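Local structure of anti-sigma-I factor RsgI2 (Clostridium thermocellum, 4B9P) at residues K43-Y48 against K151-I156; Y47-Q52 against N83-V88. The protein probably senses cellulose outside the cell through this family 3 carbohydrate-binding module and, on binding it, releases the sigma factor SigI2 held by its cytoplasmic domain. All coordinates share one frame; numbering follows the deposited sequence.

Contact 1. Residues K43-Y48 against K151-I156; sequences KIRYYY and KITVYI
K43-Y48 and I152-I156 run antiparallel as neighbouring strands, their axes 4.7 Å apart at closest and their directions 159° apart. They lie in one of the two antiparallel sheets packed as the beta sandwich of a family 3 carbohydrate-binding module. K43 faces Y155 and R45 faces T153 as hydrogen-bonded pairs. The bond from Y155 N to K43 O, 2.8 Å, is nearly straight, whereas that from T153 N to R45 O is longer, 3.2 Å, and more bent (149° at the hydrogen). Between these pairs I44 faces V154 across a non-hydrogen-bonded site.

I44, Y46, I152 and V154 share one face; from it I152 and V154 pack on strand 7-13 of the other sheet. I44 CG2 meets I152 CG2 at 3.5 Å, and I152 CD1 lies at the edge of the Y46 ring, near its plane, 3.8 Å from CD2. That ring carries its hydroxyl on to N13.

The opposite face holds R45, T153 and Y155, joined by Y47. With CG set beside its backbone N (chi1 -65°) and the chain extended to NE, the R45 side chain crosses that of Y155 at about a right angle, with Y155 CE1 over one face of the guanidinium and 3.6 Å from R45 CD. T153 OG1 donates to Y155 OH at 3.0 Å and also sits at the edge of the Y47 ring. The side chains of Y47 and Y155 come from opposite directions and bring their OH atoms to 2.9 Å. One face is thus mainly apolar packing, while the other gathers hydroxyls and charges into a polar cluster, where E89 pairs with R45 and E165 with the Y155 hydroxyl.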
loop_
_atom_site.group_PDB
_atom_site.type_symbol
_atom_site.label_atom_id
_atom_site.label_comp_id
_atom_site.label_asym_id
_atom_site.label_seq_id
_atom_site.Cartn_x
_atom_site.Cartn_y
_atom_site.Cartn_z
ATOM N N LYS A 43 10.385 -0.054 0.256
ATOM C CA LYS A 43 9.192 -0.880 0.495
ATOM C C LYS A 43 8.176 -0.007 1.216
ATOM O O LYS A 43 8.517 0.801 2.090
ATOM C CB LYS A 43 9.540 -2.070 1.381
ATOM C CG LYS A 43 10.596 -3.001 0.813
ATOM C CD LYS A 43 10.168 -3.673 -0.474
ATOM C CE LYS A 43 11.279 -4.587 -0.997
ATOM N NZ LYS A 43 10.932 -5.147 -2.336
ATOM N N ILE A 44 6.920 -0.177 0.845
ATOM C CA ILE A 44 5.806 0.568 1.426
ATOM C C ILE A 44 4.823 -0.434 1.989
ATOM O O ILE A 44 4.508 -1.389 1.276
ATOM C CB ILE A 44 5.123 1.400 0.341
ATOM C CG1 ILE A 44 6.089 2.389 -0.321
ATOM C CG2 ILE A 44 3.921 2.154 0.918
ATOM C CD1 ILE A 44 5.546 2.959 -1.613
ATOM N N ARG A 45 4.340 -0.240 3.224
ATOM C CA ARG A 45 3.426 -1.223 3.821
ATOM C C ARG A 45 2.104 -0.586 4.210
ATOM O O ARG A 45 2.057 0.418 4.927
ATOM C CB ARG A 45 4.033 -1.872 5.074
ATOM C CG ARG A 45 5.233 -2.684 4.736
ATOM C CD ARG A 45 5.774 -3.353 5.965
ATOM N NE ARG A 45 6.907 -4.183 5.585
ATOM C CZ ARG A 45 7.703 -4.752 6.464
ATOM N NH1 ARG A 45 7.483 -4.566 7.764
ATOM N NH2 ARG A 45 8.727 -5.483 6.046
ATOM N N TYR A 46 1.029 -1.230 3.755
ATOM C CA TYR A 46 -0.347 -0.886 4.116
ATOM C C TYR A 46 -0.832 -2.021 5.025
ATOM O O TYR A 46 -0.980 -3.155 4.559
ATOM C CB TYR A 46 -1.220 -0.811 2.842
ATOM C CG TYR A 46 -2.664 -0.430 3.139
ATOM C CD1 TYR A 46 -3.631 -1.404 3.472
ATOM C CD2 TYR A 46 -3.092 0.903 3.051
ATOM C CE1 TYR A 46 -4.935 -1.039 3.776
ATOM C CE2 TYR A 46 -4.422 1.273 3.335
ATOM C CZ TYR A 46 -5.334 0.291 3.671
ATOM O OH TYR A 46 -6.586 0.713 3.938
ATOM N N TYR A 47 -1.088 -1.709 6.291
ATOM C CA TYR A 47 -1.433 -2.712 7.303
ATOM C C TYR A 47 -2.938 -2.855 7.464
ATOM O O TYR A 47 -3.670 -1.852 7.461
ATOM C CB TYR A 47 -0.875 -2.291 8.654
ATOM C CG TYR A 47 0.605 -2.294 8.755
ATOM C CD1 TYR A 47 1.304 -3.485 9.007
ATOM C CD2 TYR A 47 1.332 -1.117 8.563
ATOM C CE1 TYR A 47 2.689 -3.485 9.143
ATOM C CE2 TYR A 47 2.700 -1.115 8.668
ATOM C CZ TYR A 47 3.379 -2.286 8.942
ATOM O OH TYR A 47 4.763 -2.211 9.043
ATOM N N TYR A 48 -3.408 -4.092 7.634
ATOM C CA TYR A 48 -4.847 -4.314 7.703
ATOM C C TYR A 48 -5.080 -5.659 8.399
ATOM O O TYR A 48 -4.143 -6.413 8.697
ATOM C CB TYR A 48 -5.451 -4.294 6.292
ATOM C CG TYR A 48 -5.059 -5.452 5.377
ATOM C CD1 TYR A 48 -3.823 -5.473 4.711
ATOM C CD2 TYR A 48 -5.941 -6.497 5.149
ATOM C CE1 TYR A 48 -3.459 -6.504 3.901
ATOM C CE2 TYR A 48 -5.589 -7.543 4.286
ATOM C CZ TYR A 48 -4.349 -7.516 3.667
ATOM O OH TYR A 48 -3.992 -8.550 2.838
ATOM N N LYS A 151 0.059 6.368 8.795
ATOM C CA LYS A 151 -0.212 4.976 9.175
ATOM C C LYS A 151 0.096 3.991 8.067
ATOM O O LYS A 151 -0.262 2.819 8.157
ATOM C CB LYS A 151 -1.651 4.819 9.654
ATOM C CG LYS A 151 -1.900 5.470 11.008
ATOM C CD LYS A 151 -3.390 5.298 11.453
ATOM C CE LYS A 151 -3.602 4.168 12.355
ATOM N NZ LYS A 151 -5.105 3.970 12.477
ATOM N N ILE A 152 0.783 4.456 7.033
ATOM C CA ILE A 152 1.420 3.608 6.030
ATOM C C ILE A 152 2.920 3.830 6.212
ATOM O O ILE A 152 3.369 4.965 6.343
ATOM C CB ILE A 152 0.963 3.997 4.604
ATOM C CG1 ILE A 152 -0.497 3.534 4.414
ATOM C CG2 ILE A 152 1.905 3.415 3.530
ATOM C CD1 ILE A 152 -1.126 4.128 3.148
ATOM N N THR A 153 3.705 2.752 6.277
ATOM C CA THR A 153 5.133 2.938 6.553
ATOM C C THR A 153 5.956 2.776 5.293
ATOM O O THR A 153 5.536 2.131 4.330
ATOM C CB THR A 153 5.632 1.921 7.599
ATOM O OG1 THR A 153 5.238 0.606 7.181
ATOM C CG2 THR A 153 5.049 2.221 8.978
ATOM N N VAL A 154 7.139 3.384 5.294
ATOM C CA VAL A 154 8.051 3.308 4.149
ATOM C C VAL A 154 9.455 3.048 4.667
ATOM O O VAL A 154 9.891 3.702 5.626
ATOM C CB VAL A 154 8.063 4.603 3.283
ATOM C CG1 VAL A 154 8.940 4.402 2.043
ATOM C CG2 VAL A 154 6.653 5.044 2.899
ATOM N N TYR A 155 10.114 2.069 4.052
ATOM C CA TYR A 155 11.476 1.671 4.421
ATOM C C TYR A 155 12.391 1.870 3.222
ATOM O O TYR A 155 11.996 1.610 2.080
ATOM C CB TYR A 155 11.534 0.188 4.797
ATOM C CG TYR A 155 10.490 -0.130 5.812
ATOM C CD1 TYR A 155 9.179 -0.360 5.408
ATOM C CD2 TYR A 155 10.787 -0.189 7.160
ATOM C CE1 TYR A 155 8.183 -0.644 6.302
ATOM C CE2 TYR A 155 9.740 -0.484 8.101
ATOM C CZ TYR A 155 8.438 -0.705 7.636
ATOM O OH TYR A 155 7.369 -0.990 8.471
ATOM N N ILE A 156 13.614 2.344 3.462
ATOM C CA ILE A 156 14.619 2.413 2.427
ATOM C C ILE A 156 15.765 1.531 2.917
ATOM O O ILE A 156 16.355 1.797 3.979
ATOM C CB ILE A 156 15.106 3.835 2.224
ATOM C CG1 ILE A 156 13.922 4.785 1.996
ATOM C CG2 ILE A 156 16.051 3.899 1.074
ATOM C CD1 ILE A 156 14.301 6.268 1.743
#

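Contact 2. Residues Y47-Q52 against N83-V88; sequences YYTKDQ and NADSYV. With CA (calcium ion), chain B.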
loop_
_atom_site.group_PDB
_atom_site.type_symbol
_atom_site.label_atom_id
_atom_site.label_comp_id
_atom_site.label_asym_id
_atom_site.label_seq_id
_atom_site.Cartn_x
_atom_site.Cartn_y
_atom_site.Cartn_z
ATOM N N TYR A 47 -1.088 -1.709 6.291
ATOM C CA TYR A 47 -1.433 -2.712 7.303
ATOM C C TYR A 47 -2.938 -2.855 7.464
ATOM O O TYR A 47 -3.670 -1.852 7.461
ATOM C CB TYR A 47 -0.875 -2.291 8.654
ATOM C CG TYR A 47 0.605 -2.294 8.755
ATOM C CD1 TYR A 47 1.304 -3.485 9.007
ATOM C CD2 TYR A 47 1.332 -1.117 8.563
ATOM C CE1 TYR A 47 2.689 -3.485 9.143
ATOM C CE2 TYR A 47 2.700 -1.115 8.668
ATOM C CZ TYR A 47 3.379 -2.286 8.942
ATOM O OH TYR A 47 4.763 -2.211 9.043
ATOM N N TYR A 48 -3.408 -4.092 7.634
ATOM C CA TYR A 48 -4.847 -4.314 7.703
ATOM C C TYR A 48 -5.080 -5.659 8.399
ATOM O O TYR A 48 -4.143 -6.413 8.697
ATOM C CB TYR A 48 -5.451 -4.294 6.292
ATOM C CG TYR A 48 -5.059 -5.452 5.377
ATOM C CD1 TYR A 48 -3.823 -5.473 4.711
ATOM C CD2 TYR A 48 -5.941 -6.497 5.149
ATOM C CE1 TYR A 48 -3.459 -6.504 3.901
ATOM C CE2 TYR A 48 -5.589 -7.543 4.286
ATOM C CZ TYR A 48 -4.349 -7.516 3.667
ATOM O OH TYR A 48 -3.992 -8.550 2.838
ATOM N N THR A 49 -6.356 -5.941 8.663
ATOM C CA THR A 49 -6.766 -7.285 9.109
ATOM C C THR A 49 -7.513 -7.974 7.977
ATOM O O THR A 49 -8.492 -7.450 7.452
ATOM C CB THR A 49 -7.642 -7.190 10.353
ATOM O OG1 THR A 49 -8.644 -6.183 10.140
ATOM C CG2 THR A 49 -6.780 -6.870 11.598
ATOM N N LYS A 50 -7.010 -9.154 7.580
ATOM C CA LYS A 50 -7.590 -9.888 6.432
ATOM C C LYS A 50 -8.977 -10.445 6.715
ATOM O O LYS A 50 -9.677 -10.841 5.783
ATOM C CB LYS A 50 -6.651 -11.006 5.980
ATOM C CG LYS A 50 -6.546 -12.135 7.040
ATOM C CD LYS A 50 -5.595 -13.224 6.622
ATOM C CE LYS A 50 -5.585 -14.410 7.594
ATOM N NZ LYS A 50 -5.123 -14.017 8.933
ATOM N N ASP A 51 -9.384 -10.465 7.988
ATOM C CA ASP A 51 -10.697 -10.949 8.359
ATOM C C ASP A 51 -10.835 -12.380 7.848
ATOM O O ASP A 51 -9.944 -13.191 8.123
ATOM C CB ASP A 51 -11.772 -9.971 7.885
ATOM C CG ASP A 51 -11.431 -8.504 8.243
ATOM O OD1 ASP A 51 -10.902 -8.232 9.355
ATOM O OD2 ASP A 51 -11.703 -7.626 7.414
ATOM N N GLN A 52 -11.927 -12.745 7.164
ATOM C CA GLN A 52 -12.045 -14.114 6.635
ATOM C C GLN A 52 -11.817 -14.199 5.125
ATOM O O GLN A 52 -12.147 -15.202 4.508
ATOM C CB GLN A 52 -13.408 -14.689 7.029
ATOM C CG GLN A 52 -13.527 -14.875 8.544
ATOM C CD GLN A 52 -14.843 -15.472 8.914
ATOM O OE1 GLN A 52 -15.889 -14.773 8.938
ATOM N NE2 GLN A 52 -14.843 -16.768 9.157
ATOM N N ASN A 83 -5.616 -4.511 14.799
ATOM C CA ASN A 83 -5.883 -3.849 13.509
ATOM C C ASN A 83 -4.814 -4.105 12.470
ATOM O O ASN A 83 -4.804 -3.483 11.398
ATOM C CB ASN A 83 -6.155 -2.345 13.674
ATOM C CG ASN A 83 -7.280 -2.095 14.622
ATOM O OD1 ASN A 83 -8.405 -2.383 14.296
ATOM N ND2 ASN A 83 -6.999 -1.580 15.794
ATOM N N ALA A 84 -3.950 -5.079 12.753
ATOM C CA ALA A 84 -2.911 -5.404 11.763
ATOM C C ALA A 84 -2.471 -6.854 11.884
ATOM O O ALA A 84 -1.654 -7.189 12.754
ATOM C CB ALA A 84 -1.695 -4.461 11.903
ATOM N N ASP A 85 -3.010 -7.722 11.037
ATOM C CA ASP A 85 -2.474 -9.049 10.968
ATOM C C ASP A 85 -1.889 -9.354 9.604
ATOM O O ASP A 85 -1.384 -10.470 9.408
ATOM C CB ASP A 85 -3.454 -10.166 11.408
ATOM C CG ASP A 85 -4.545 -10.521 10.360
ATOM O OD1 ASP A 85 -4.669 -9.809 9.309
ATOM O OD2 ASP A 85 -5.274 -11.531 10.600
ATOM N N SER A 86 -1.921 -8.386 8.682
ATOM C CA SER A 86 -1.431 -8.596 7.318
ATOM C C SER A 86 -0.924 -7.257 6.853
ATOM O O SER A 86 -1.301 -6.210 7.412
ATOM C CB SER A 86 -2.580 -8.994 6.420
ATOM O OG SER A 86 -3.168 -10.213 6.841
ATOM N N TYR A 87 -0.108 -7.250 5.802
ATOM C CA TYR A 87 0.158 -5.988 5.134
ATOM C C TYR A 87 0.348 -6.270 3.658
ATOM O O TYR A 87 0.767 -7.361 3.250
ATOM C CB TYR A 87 1.364 -5.200 5.695
ATOM C CG TYR A 87 2.649 -5.956 5.814
ATOM C CD1 TYR A 87 3.552 -6.029 4.744
ATOM C CD2 TYR A 87 2.998 -6.579 7.000
ATOM C CE1 TYR A 87 4.777 -6.709 4.898
ATOM C CE2 TYR A 87 4.198 -7.241 7.158
ATOM C CZ TYR A 87 5.084 -7.309 6.100
ATOM O OH TYR A 87 6.263 -7.990 6.274
ATOM N N VAL A 88 0.005 -5.276 2.852
ATOM C CA VAL A 88 0.402 -5.243 1.466
ATOM C C VAL A 88 1.753 -4.570 1.424
ATOM O O VAL A 88 1.903 -3.464 1.922
ATOM C CB VAL A 88 -0.610 -4.383 0.655
ATOM C CG1 VAL A 88 -0.227 -4.400 -0.812
ATOM C CG2 VAL A 88 -2.045 -4.864 0.884
HETATM CA CA CA B . -10.198 -5.912 8.302
HETATM O O HOH W 1 -2.553 -12.909 8.685
HETATM O O HOH W 2 -7.801 -10.466 10.435
HETATM O O HOH W 3 -9.988 -5.510 5.865
#
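Y47-Y48 pairs antiparallel with S86-Y87 before the two chains diverge, the touching parts lying 98° apart end to end. Y48 N donates to S86 O, and Y48 O accepts from both D85 N (2.9 Å) and S86 N (3.0 Å).

S86 suits the place beside Y48: its small CB lies over one face of the ring, 3.8 Å from the centroid, in a CH-pi contact. Having CG between the backbone N and carbonyl carbon (chi1 68°) swings that ring across the neighbouring strand, where CE1 also meets V88 CG2; its hydroxyl bonds to E56. On the other side of the sheet, the Y47 and Y87 side chains lie side by side with their rings oblique.

With D85 and S86 both facing Y48, whose O takes both their N-H groups, this is a classic beta bulge, placed where strand 84-92 turns a corner. It brings the D85 carboxylate to the loop after Y48. OD1 accepts from K50 N on its syn side at 3.0 Å and from S86 OG on the opposite face of the carboxylate plane, while OD2 forms a salt bridge with K50 NZ, which arrives from above that plane. Water 2 links OD2 to D51 N. The backbone so held carries the calcium ligands: T49 binds the ion through O and through OG1, the latter 2.4 Å from it, D51 through both carboxylate oxygens, and D132, S135 and D136 complete the protein site with water 3.

In the fold
Both contacts lie in one antiparallel sheet, on either side of strand 42-48: contact 1 pairs it with 152-156, contact 2 with 84-92, and their centres are 12 Å apart. Y47 and Y48 belong to both. The two also touch directly, Y46 O lying 2.9 Å from V88 N in a probable hydrogen bond and R45 NE packing 3.4 Å from Y87 CE1. Contact 1 is buried, its centre 7 Å from that of the chain, whereas contact 2 lies 12 Å out and holds the calcium ligands T49 and D51 just after strand 42-48, which thus leads from core to metal site. The Y46 side chain is about 8 Å from the ion and about 5 Å from the side chain of D136, nearest atoms in each case.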